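Local coordinates for protein hydrogenase maturation factor (Thermoanaerobacter tengcongensis, PDB 3VTH) that probably transfers the carbamoyl group of carbamoyl phosphate, with ATP, to the C-terminal cysteine of HypE during [NiFe]-hydrogenase maturation, at residues A[20-29]-A[42-51]; A[98-107]-A[145-153]. All coordinates share one frame; numbering follows the deposited sequence.

Interaction 1 (A[20-29]-A[42-51]); sequences VQGVGFRPFV and VYNNSSGLYI. With PO4 (phosphate ion), chain E.
Leu49 and Val42 of the hairpin 42-51 rise into hollows left by Phe25, Arg26 and Val29 in the acylphosphatase-like fold, where helix 25-35 lies on the sheet and the loop before it cradles a phosphate. CD2 of Leu49 sits over one face of the Phe25 ring, toward its rim, in a CH-pi contact 4.0 Å from the centroid, while CD1 turns to the aliphatic start of Arg26. Val29 straddles the two strands from the helix side: CG1 packs against CB of Val42, and CG2 meets CD1 of Ile51 tip to tip at 3.9 Å. At the turn, CG2 of Val20 presses on CA of Gly48 at 3.6 Å. Gln21 runs extended beyond CG (chi2 -177°), which carries its amide past that of Asn44, stacked nearly parallel, to the hairpin backbone; there NE2 donates to O of Gly48 at 2.8 Å and more weakly to O of Asn45.

The backbone N-H groups of residues 22-26 wrap the phosphate, a cradle matching the anion site of acylphosphatases, in which Arg26 and Asn44 are the predicted catalytic pair. The Asn44 amide stacks over the Arg26 guanidinium, whose NH1 also bridges to Asp152. A bend at chi3 (-71°) swings the guanidinium back to the anion, so that NE meets phosphate O4 at 2.8 Å and NH2 meets O3.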
loop_
_atom_site.group_PDB
_atom_site.type_symbol
_atom_site.label_atom_id
_atom_site.label_comp_id
_atom_site.label_asym_id
_atom_site.label_seq_id
_atom_site.Cartn_x
_atom_site.Cartn_y
_atom_site.Cartn_z
ATOM N N VAL A 20 -2.401 -20.624 1.863
ATOM C CA VAL A 20 -2.916 -21.935 1.471
ATOM C C VAL A 20 -4.218 -22.276 2.216
ATOM O O VAL A 20 -4.697 -23.414 2.137
ATOM C CB VAL A 20 -1.846 -23.031 1.667
ATOM C CG1 VAL A 20 -0.617 -22.764 0.777
ATOM C CG2 VAL A 20 -1.416 -23.122 3.149
ATOM N N GLN A 21 -4.763 -21.304 2.949
ATOM C CA GLN A 21 -6.038 -21.490 3.669
ATOM C C GLN A 21 -6.994 -20.397 3.215
ATOM O O GLN A 21 -6.546 -19.302 2.845
ATOM C CB GLN A 21 -5.857 -21.394 5.186
ATOM C CG GLN A 21 -4.870 -22.412 5.764
ATOM C CD GLN A 21 -4.768 -22.331 7.265
ATOM O OE1 GLN A 21 -5.313 -21.417 7.896
ATOM N NE2 GLN A 21 -4.050 -23.286 7.861
ATOM N N GLY A 22 -8.291 -20.702 3.221
ATOM C CA GLY A 22 -9.304 -19.797 2.698
ATOM C C GLY A 22 -9.280 -19.634 1.195
ATOM O O GLY A 22 -9.743 -18.606 0.655
ATOM N N VAL A 23 -8.763 -20.645 0.508
ATOM C CA VAL A 23 -8.598 -20.584 -0.944
ATOM C C VAL A 23 -9.308 -21.772 -1.591
ATOM O O VAL A 23 -9.203 -21.994 -2.793
ATOM C CB VAL A 23 -7.086 -20.508 -1.363
ATOM C CG1 VAL A 23 -6.392 -19.325 -0.674
ATOM C CG2 VAL A 23 -6.321 -21.811 -1.006
ATOM N N GLY A 24 -10.045 -22.535 -0.792
ATOM C CA GLY A 24 -10.659 -23.774 -1.289
ATOM C C GLY A 24 -9.649 -24.880 -1.539
ATOM O O GLY A 24 -9.867 -25.750 -2.393
ATOM N N PHE A 25 -8.559 -24.878 -0.775
ATOM C CA PHE A 25 -7.570 -25.942 -0.898
ATOM C C PHE A 25 -8.075 -27.305 -0.400
ATOM O O PHE A 25 -7.757 -28.335 -0.985
ATOM C CB PHE A 25 -6.265 -25.559 -0.205
ATOM C CG PHE A 25 -5.037 -25.749 -1.058
ATOM C CD1 PHE A 25 -4.065 -24.751 -1.123
ATOM C CD2 PHE A 25 -4.846 -26.927 -1.789
ATOM C CE1 PHE A 25 -2.901 -24.921 -1.898
ATOM C CE2 PHE A 25 -3.686 -27.117 -2.569
ATOM C CZ PHE A 25 -2.717 -26.114 -2.624
ATOM N N ARG A 26 -8.856 -27.316 0.672
ATOM C CA ARG A 26 -9.417 -28.573 1.176
ATOM C C ARG A 26 -10.357 -29.237 0.163
ATOM O O ARG A 26 -10.128 -30.391 -0.184
ATOM C CB ARG A 26 -10.038 -28.409 2.570
ATOM C CG ARG A 26 -8.963 -28.237 3.670
ATOM C CD ARG A 26 -9.558 -27.811 4.990
ATOM N NE ARG A 26 -10.040 -26.418 4.951
ATOM C CZ ARG A 26 -10.649 -25.800 5.962
ATOM N NH1 ARG A 26 -10.860 -26.437 7.122
ATOM N NH2 ARG A 26 -11.036 -24.529 5.820
ATOM N N PRO A 27 -11.369 -28.505 -0.365
ATOM C CA PRO A 27 -12.201 -29.151 -1.394
ATOM C C PRO A 27 -11.442 -29.535 -2.674
ATOM O O PRO A 27 -11.728 -30.584 -3.249
ATOM C CB PRO A 27 -13.293 -28.104 -1.703
ATOM C CG PRO A 27 -12.811 -26.818 -1.107
ATOM C CD PRO A 27 -11.949 -27.212 0.067
ATOM N N PHE A 28 -10.496 -28.697 -3.104
ATOM C CA PHE A 28 -9.625 -29.012 -4.233
ATOM C C PHE A 28 -8.898 -30.366 -4.016
ATOM O O PHE A 28 -8.936 -31.241 -4.871
ATOM C CB PHE A 28 -8.618 -27.861 -4.446
ATOM C CG PHE A 28 -7.585 -28.127 -5.516
ATOM C CD1 PHE A 28 -6.246 -28.238 -5.187
ATOM C CD2 PHE A 28 -7.959 -28.271 -6.848
ATOM C CE1 PHE A 28 -5.276 -28.488 -6.167
ATOM C CE2 PHE A 28 -6.996 -28.525 -7.838
ATOM C CZ PHE A 28 -5.649 -28.622 -7.489
ATOM N N VAL A 29 -8.274 -30.535 -2.856
ATOM C CA VAL A 29 -7.523 -31.768 -2.564
ATOM C C VAL A 29 -8.463 -32.959 -2.527
ATOM O O VAL A 29 -8.151 -34.015 -3.072
ATOM C CB VAL A 29 -6.699 -31.619 -1.252
ATOM C CG1 VAL A 29 -6.264 -32.978 -0.670
ATOM C CG2 VAL A 29 -5.477 -30.718 -1.520
ATOM N N VAL A 42 -7.260 -34.752 4.630
ATOM C CA VAL A 42 -6.716 -33.403 4.479
ATOM C C VAL A 42 -7.335 -32.518 5.561
ATOM O O VAL A 42 -8.507 -32.688 5.923
ATOM C CB VAL A 42 -6.941 -32.818 3.055
ATOM C CG1 VAL A 42 -8.435 -32.695 2.710
ATOM C CG2 VAL A 42 -6.236 -31.438 2.882
ATOM N N TYR A 43 -6.541 -31.584 6.084
ATOM C CA TYR A 43 -7.032 -30.614 7.047
ATOM C C TYR A 43 -6.124 -29.392 7.107
ATOM O O TYR A 43 -4.940 -29.467 6.767
ATOM C CB TYR A 43 -7.206 -31.233 8.452
ATOM C CG TYR A 43 -5.951 -31.807 9.099
ATOM C CD1 TYR A 43 -5.651 -33.166 8.997
ATOM C CD2 TYR A 43 -5.087 -30.997 9.837
ATOM C CE1 TYR A 43 -4.507 -33.706 9.615
ATOM C CE2 TYR A 43 -3.928 -31.520 10.442
ATOM C CZ TYR A 43 -3.657 -32.877 10.324
ATOM O OH TYR A 43 -2.540 -33.393 10.909
ATOM N N ASN A 44 -6.701 -28.278 7.536
ATOM C CA ASN A 44 -5.950 -27.075 7.839
ATOM C C ASN A 44 -5.286 -27.227 9.186
ATOM O O ASN A 44 -5.930 -27.628 10.156
ATOM C CB ASN A 44 -6.887 -25.865 7.886
ATOM C CG ASN A 44 -7.195 -25.311 6.512
ATOM O OD1 ASN A 44 -7.883 -24.302 6.386
ATOM N ND2 ASN A 44 -6.683 -25.977 5.465
ATOM N N ASN A 45 -3.995 -26.933 9.266
ATOM C CA ASN A 45 -3.350 -26.926 10.578
ATOM C C ASN A 45 -2.786 -25.537 10.829
ATOM O O ASN A 45 -3.040 -24.639 10.042
ATOM C CB ASN A 45 -2.335 -28.070 10.747
ATOM C CG ASN A 45 -1.111 -27.928 9.860
ATOM O OD1 ASN A 45 -0.902 -26.900 9.211
ATOM N ND2 ASN A 45 -0.279 -28.963 9.850
ATOM N N SER A 46 -2.054 -25.332 11.918
ATOM C CA SER A 46 -1.649 -23.980 12.226
ATOM C C SER A 46 -0.487 -23.480 11.349
ATOM O O SER A 46 -0.146 -22.315 11.408
ATOM C CB SER A 46 -1.410 -23.769 13.731
ATOM O OG SER A 46 -0.555 -24.762 14.276
ATOM N N SER A 47 0.079 -24.345 10.514
ATOM C CA SER A 47 1.217 -23.949 9.699
ATOM C C SER A 47 0.911 -23.960 8.204
ATOM O O SER A 47 1.744 -23.548 7.383
ATOM C CB SER A 47 2.481 -24.762 10.067
ATOM O OG SER A 47 2.377 -26.070 9.550
ATOM N N GLY A 48 -0.299 -24.395 7.863
ATOM C CA GLY A 48 -0.749 -24.416 6.493
ATOM C C GLY A 48 -1.749 -25.516 6.184
ATOM O O GLY A 48 -2.835 -25.592 6.782
ATOM N N LEU A 49 -1.373 -26.366 5.237
ATOM C CA LEU A 49 -2.231 -27.449 4.803
ATOM C C LEU A 49 -1.500 -28.764 5.008
ATOM O O LEU A 49 -0.316 -28.879 4.681
ATOM C CB LEU A 49 -2.652 -27.251 3.341
ATOM C CG LEU A 49 -3.653 -28.286 2.809
ATOM C CD1 LEU A 49 -5.072 -27.976 3.272
ATOM C CD2 LEU A 49 -3.568 -28.355 1.306
ATOM N N TYR A 50 -2.201 -29.718 5.606
ATOM C CA TYR A 50 -1.688 -31.055 5.872
ATOM C C TYR A 50 -2.484 -32.113 5.090
ATOM O O TYR A 50 -3.734 -32.142 5.120
ATOM C CB TYR A 50 -1.781 -31.334 7.367
ATOM C CG TYR A 50 -1.265 -32.688 7.805
ATOM C CD1 TYR A 50 -2.022 -33.839 7.620
ATOM C CD2 TYR A 50 -0.025 -32.806 8.422
ATOM C CE1 TYR A 50 -1.556 -35.084 8.053
ATOM C CE2 TYR A 50 0.456 -34.036 8.841
ATOM C CZ TYR A 50 -0.317 -35.168 8.656
ATOM O OH TYR A 50 0.163 -36.377 9.074
ATOM N N ILE A 51 -1.755 -32.996 4.414
ATOM C CA ILE A 51 -2.349 -34.055 3.588
ATOM C C ILE A 51 -1.666 -35.383 3.875
ATOM O O ILE A 51 -0.442 -35.438 4.008
ATOM C CB ILE A 51 -2.187 -33.761 2.071
ATOM C CG1 ILE A 51 -2.839 -32.429 1.676
ATOM C CG2 ILE A 51 -2.794 -34.894 1.215
ATOM C CD1 ILE A 51 -2.304 -31.857 0.356
HETATM P P PO4 E . -9.668 -23.699 2.509
HETATM O O1 PO4 E . -10.716 -22.797 1.915
HETATM O O2 PO4 E . -8.382 -23.596 1.726
HETATM O O3 PO4 E . -9.394 -23.248 3.915
HETATM O O4 PO4 E . -10.153 -25.136 2.487
HETATM O O HOH W 1 -9.555 -28.808 8.375
#

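Interaction 2 (A[98-107]-A[145-153]); sequences SKEDGGFVPV and IIEDIPYDR
Ser98 and Asp152 make the polar link between the loops 98-107 and 145-153. OG of Ser98 donates to OD2 of Asp152 at 2.5 Å, a short bond that meets the carboxylate on its syn side, close to its plane. The serine chi1 of -66° sets OG beside the backbone N, within bonding distance of the acid. A water accepts from the Ser98 backbone N and donates to the same OD2, closing a second, longer path between the two residues.

Apolar packing holds the other end. CG1 of Val105 lies against CG1 of Ile149 at 3.8 Å, the two side chains lying alongside and pointing opposite ways. Val107 forks: CG1 meets CD1 of Ile146 tip to tip at 3.7 Å, and CG2 touches CG2 of Ile149.

Between these regions, Pro150, which follows a cis peptide bond, sets its ring against the first loop. Its CB rests on CB of Ser98, and its CG comes within 3.6 Å of the Lys99 carbonyl O. Glu100 lies across the ring; its OE1 is salt-bridged to Arg451, and its OE2 accepts from N of Gly102 at 2.7 Å.

Neither loop has regular secondary structure. Together they form an interdomain junction that brings Asp152, from the zinc-finger part of the chain, to the predicted acylphosphatase active site.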
loop_
_atom_site.group_PDB
_atom_site.type_symbol
_atom_site.label_atom_id
_atom_site.label_comp_id
_atom_site.label_asym_id
_atom_site.label_seq_id
_atom_site.Cartn_x
_atom_site.Cartn_y
_atom_site.Cartn_z
ATOM N N SER A 98 -9.826 -29.164 11.650
ATOM C CA SER A 98 -8.553 -28.448 11.709
ATOM C C SER A 98 -7.796 -28.729 13.016
ATOM O O SER A 98 -8.408 -29.011 14.038
ATOM C CB SER A 98 -8.789 -26.948 11.567
ATOM O OG SER A 98 -9.291 -26.657 10.277
ATOM N N LYS A 99 -6.467 -28.637 12.977
ATOM C CA LYS A 99 -5.655 -28.882 14.177
ATOM C C LYS A 99 -4.743 -27.690 14.486
ATOM O O LYS A 99 -4.095 -27.147 13.590
ATOM C CB LYS A 99 -4.827 -30.168 14.026
ATOM C CG LYS A 99 -5.655 -31.419 13.718
ATOM C CD LYS A 99 -4.803 -32.700 13.806
ATOM C CE LYS A 99 -5.662 -33.958 13.967
ATOM N NZ LYS A 99 -6.720 -34.102 12.921
ATOM N N GLU A 100 -4.719 -27.289 15.754
ATOM C CA GLU A 100 -3.827 -26.239 16.243
ATOM C C GLU A 100 -2.603 -26.899 16.890
ATOM O O GLU A 100 -2.715 -27.495 17.957
ATOM C CB GLU A 100 -4.572 -25.321 17.235
ATOM C CG GLU A 100 -3.682 -24.416 18.105
ATOM C CD GLU A 100 -2.888 -23.410 17.288
ATOM O OE1 GLU A 100 -3.500 -22.488 16.713
ATOM O OE2 GLU A 100 -1.651 -23.548 17.230
ATOM N N ASP A 101 -1.465 -26.834 16.223
ATOM C CA ASP A 101 -0.225 -27.494 16.601
ATOM C C ASP A 101 0.871 -26.458 16.835
ATOM O O ASP A 101 2.019 -26.743 16.707
ATOM C CB ASP A 101 0.193 -28.416 15.459
ATOM C CG ASP A 101 1.266 -29.434 15.840
ATOM O OD1 ASP A 101 1.476 -29.705 17.009
ATOM O OD2 ASP A 101 1.887 -29.989 14.932
ATOM N N GLY A 102 0.492 -25.245 17.154
ATOM C CA GLY A 102 1.451 -24.194 17.404
ATOM C C GLY A 102 2.307 -23.561 16.310
ATOM O O GLY A 102 3.201 -22.827 16.623
ATOM N N GLY A 103 2.060 -23.772 15.043
ATOM C CA GLY A 103 2.855 -23.029 14.085
ATOM C C GLY A 103 2.275 -21.658 13.742
ATOM O O GLY A 103 1.622 -21.045 14.536
ATOM N N PHE A 104 2.529 -21.201 12.541
ATOM C CA PHE A 104 1.922 -19.989 12.043
ATOM C C PHE A 104 1.736 -20.098 10.563
ATOM O O PHE A 104 2.404 -20.840 9.914
ATOM C CB PHE A 104 2.764 -18.758 12.372
ATOM C CG PHE A 104 4.019 -18.678 11.600
ATOM C CD1 PHE A 104 5.064 -19.491 11.895
ATOM C CD2 PHE A 104 4.132 -17.843 10.542
ATOM C CE1 PHE A 104 6.193 -19.445 11.183
ATOM C CE2 PHE A 104 5.260 -17.796 9.833
ATOM C CZ PHE A 104 6.297 -18.599 10.148
ATOM N N VAL A 105 0.780 -19.354 10.043
ATOM C CA VAL A 105 0.446 -19.435 8.635
ATOM C C VAL A 105 0.055 -18.052 8.111
ATOM O O VAL A 105 -0.613 -17.283 8.809
ATOM C CB VAL A 105 -0.690 -20.483 8.378
ATOM C CG1 VAL A 105 -1.958 -20.112 9.133
ATOM C CG2 VAL A 105 -0.980 -20.639 6.867
ATOM N N PRO A 106 0.488 -17.718 6.886
ATOM C CA PRO A 106 0.012 -16.480 6.272
ATOM C C PRO A 106 -1.529 -16.466 6.127
ATOM O O PRO A 106 -2.162 -17.531 6.129
ATOM C CB PRO A 106 0.664 -16.510 4.895
ATOM C CG PRO A 106 1.950 -17.274 5.123
ATOM C CD PRO A 106 1.581 -18.347 6.111
ATOM N N VAL A 107 -2.093 -15.260 6.009
ATOM C CA VAL A 107 -3.529 -15.036 5.854
ATOM C C VAL A 107 -3.775 -14.355 4.504
ATOM O O VAL A 107 -3.051 -13.416 4.124
ATOM C CB VAL A 107 -4.095 -14.196 7.033
ATOM C CG1 VAL A 107 -5.506 -13.639 6.739
ATOM C CG2 VAL A 107 -4.144 -15.056 8.329
ATOM N N ILE A 145 -12.298 -10.298 7.944
ATOM C CA ILE A 145 -13.237 -11.014 8.823
ATOM C C ILE A 145 -12.628 -12.187 9.600
ATOM O O ILE A 145 -13.343 -12.907 10.287
ATOM C CB ILE A 145 -14.491 -11.490 8.056
ATOM C CG1 ILE A 145 -14.115 -12.529 6.987
ATOM C CG2 ILE A 145 -15.244 -10.252 7.437
ATOM C CD1 ILE A 145 -15.327 -13.244 6.410
ATOM N N ILE A 146 -11.309 -12.347 9.525
ATOM C CA ILE A 146 -10.622 -13.484 10.174
ATOM C C ILE A 146 -10.160 -13.085 11.582
ATOM O O ILE A 146 -9.455 -12.088 11.748
ATOM C CB ILE A 146 -9.452 -14.017 9.287
ATOM C CG1 ILE A 146 -10.013 -14.784 8.076
ATOM C CG2 ILE A 146 -8.480 -14.940 10.085
ATOM C CD1 ILE A 146 -8.992 -14.997 6.919
ATOM N N GLU A 147 -10.568 -13.861 12.589
ATOM C CA GLU A 147 -10.196 -13.586 13.973
ATOM C C GLU A 147 -8.946 -14.342 14.403
ATOM O O GLU A 147 -8.251 -13.920 15.321
ATOM C CB GLU A 147 -11.332 -13.974 14.923
ATOM C CG GLU A 147 -12.673 -13.330 14.612
ATOM C CD GLU A 147 -13.770 -13.826 15.535
ATOM O OE1 GLU A 147 -13.571 -14.847 16.227
ATOM O OE2 GLU A 147 -14.838 -13.197 15.573
ATOM N N ASP A 148 -8.691 -15.483 13.759
ATOM C CA ASP A 148 -7.701 -16.440 14.228
ATOM C C ASP A 148 -7.560 -17.501 13.150
ATOM O O ASP A 148 -8.405 -17.593 12.251
ATOM C CB ASP A 148 -8.192 -17.095 15.532
ATOM C CG ASP A 148 -7.064 -17.729 16.363
ATOM O OD1 ASP A 148 -5.866 -17.551 16.052
ATOM O OD2 ASP A 148 -7.392 -18.424 17.346
ATOM N N ILE A 149 -6.494 -18.295 13.251
ATOM C CA ILE A 149 -6.248 -19.419 12.349
ATOM C C ILE A 149 -6.165 -20.658 13.225
ATOM O O ILE A 149 -6.076 -20.511 14.443
ATOM C CB ILE A 149 -4.951 -19.216 11.505
ATOM C CG1 ILE A 149 -3.698 -19.033 12.392
ATOM C CG2 ILE A 149 -5.125 -18.034 10.585
ATOM C CD1 ILE A 149 -3.098 -20.341 12.931
ATOM N N PRO A 150 -6.224 -21.882 12.637
ATOM C CA PRO A 150 -6.419 -22.250 11.238
ATOM C C PRO A 150 -7.747 -21.715 10.719
ATOM O O PRO A 150 -8.750 -21.719 11.453
ATOM C CB PRO A 150 -6.456 -23.780 11.269
ATOM C CG PRO A 150 -5.758 -24.174 12.490
ATOM C CD PRO A 150 -6.004 -23.064 13.488
ATOM N N TYR A 151 -7.739 -21.248 9.474
ATOM C CA TYR A 151 -8.936 -20.680 8.853
ATOM C C TYR A 151 -10.077 -21.702 8.843
ATOM O O TYR A 151 -9.903 -22.838 8.408
ATOM C CB TYR A 151 -8.620 -20.202 7.436
ATOM C CG TYR A 151 -9.815 -19.731 6.630
ATOM C CD1 TYR A 151 -10.443 -20.584 5.724
ATOM C CD2 TYR A 151 -10.304 -18.432 6.765
ATOM C CE1 TYR A 151 -11.542 -20.156 4.967
ATOM C CE2 TYR A 151 -11.395 -17.982 6.006
ATOM C CZ TYR A 151 -11.998 -18.851 5.109
ATOM O OH TYR A 151 -13.064 -18.429 4.351
ATOM N N ASP A 152 -11.225 -21.289 9.382
ATOM C CA ASP A 152 -12.466 -22.043 9.350
ATOM C C ASP A 152 -13.571 -21.030 9.618
ATOM O O ASP A 152 -13.318 -20.003 10.216
ATOM C CB ASP A 152 -12.499 -23.098 10.466
ATOM C CG ASP A 152 -11.889 -24.418 10.042
ATOM O OD1 ASP A 152 -12.204 -24.913 8.935
ATOM O OD2 ASP A 152 -11.095 -24.965 10.826
ATOM N N ARG A 153 -14.798 -21.340 9.213
ATOM C CA ARG A 153 -15.938 -20.442 9.441
ATOM C C ARG A 153 -16.050 -19.980 10.901
ATOM O O ARG A 153 -16.336 -18.811 11.163
ATOM C CB ARG A 153 -17.250 -21.131 9.027
ATOM C CG ARG A 153 -18.467 -20.175 8.879
ATOM C CD ARG A 153 -19.713 -21.042 8.704
ATOM N NE ARG A 153 -20.944 -20.305 8.429
ATOM C CZ ARG A 153 -21.420 -20.057 7.207
ATOM N NH1 ARG A 153 -20.738 -20.432 6.119
ATOM N NH2 ARG A 153 -22.576 -19.420 7.067
HETATM O O HOH W 2 -12.289 -27.750 11.807
#

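In the fold
Interaction 1 is buried throughout and internal to the acylphosphatase-like fold, joining helix 25-35 to strands 39-45 and 48-55; interaction 2 joins two loops at the edge of that sheet and has an exposed edge at Lys99 and Glu100. Their chemistry differs accordingly: apolar packing beneath a backbone anion cradle in the first, a carboxylate-hydroxyl bond and a small aliphatic cluster in the second. The two meet directly, with centres about 10 Å apart. The salt bridge from Arg26 to Asp152 joins them, and OE1 of Gln21 probably accepts from N of Tyr151. Interaction 2 thus supplies second-shell contacts to the predicted catalytic arginine of interaction 1.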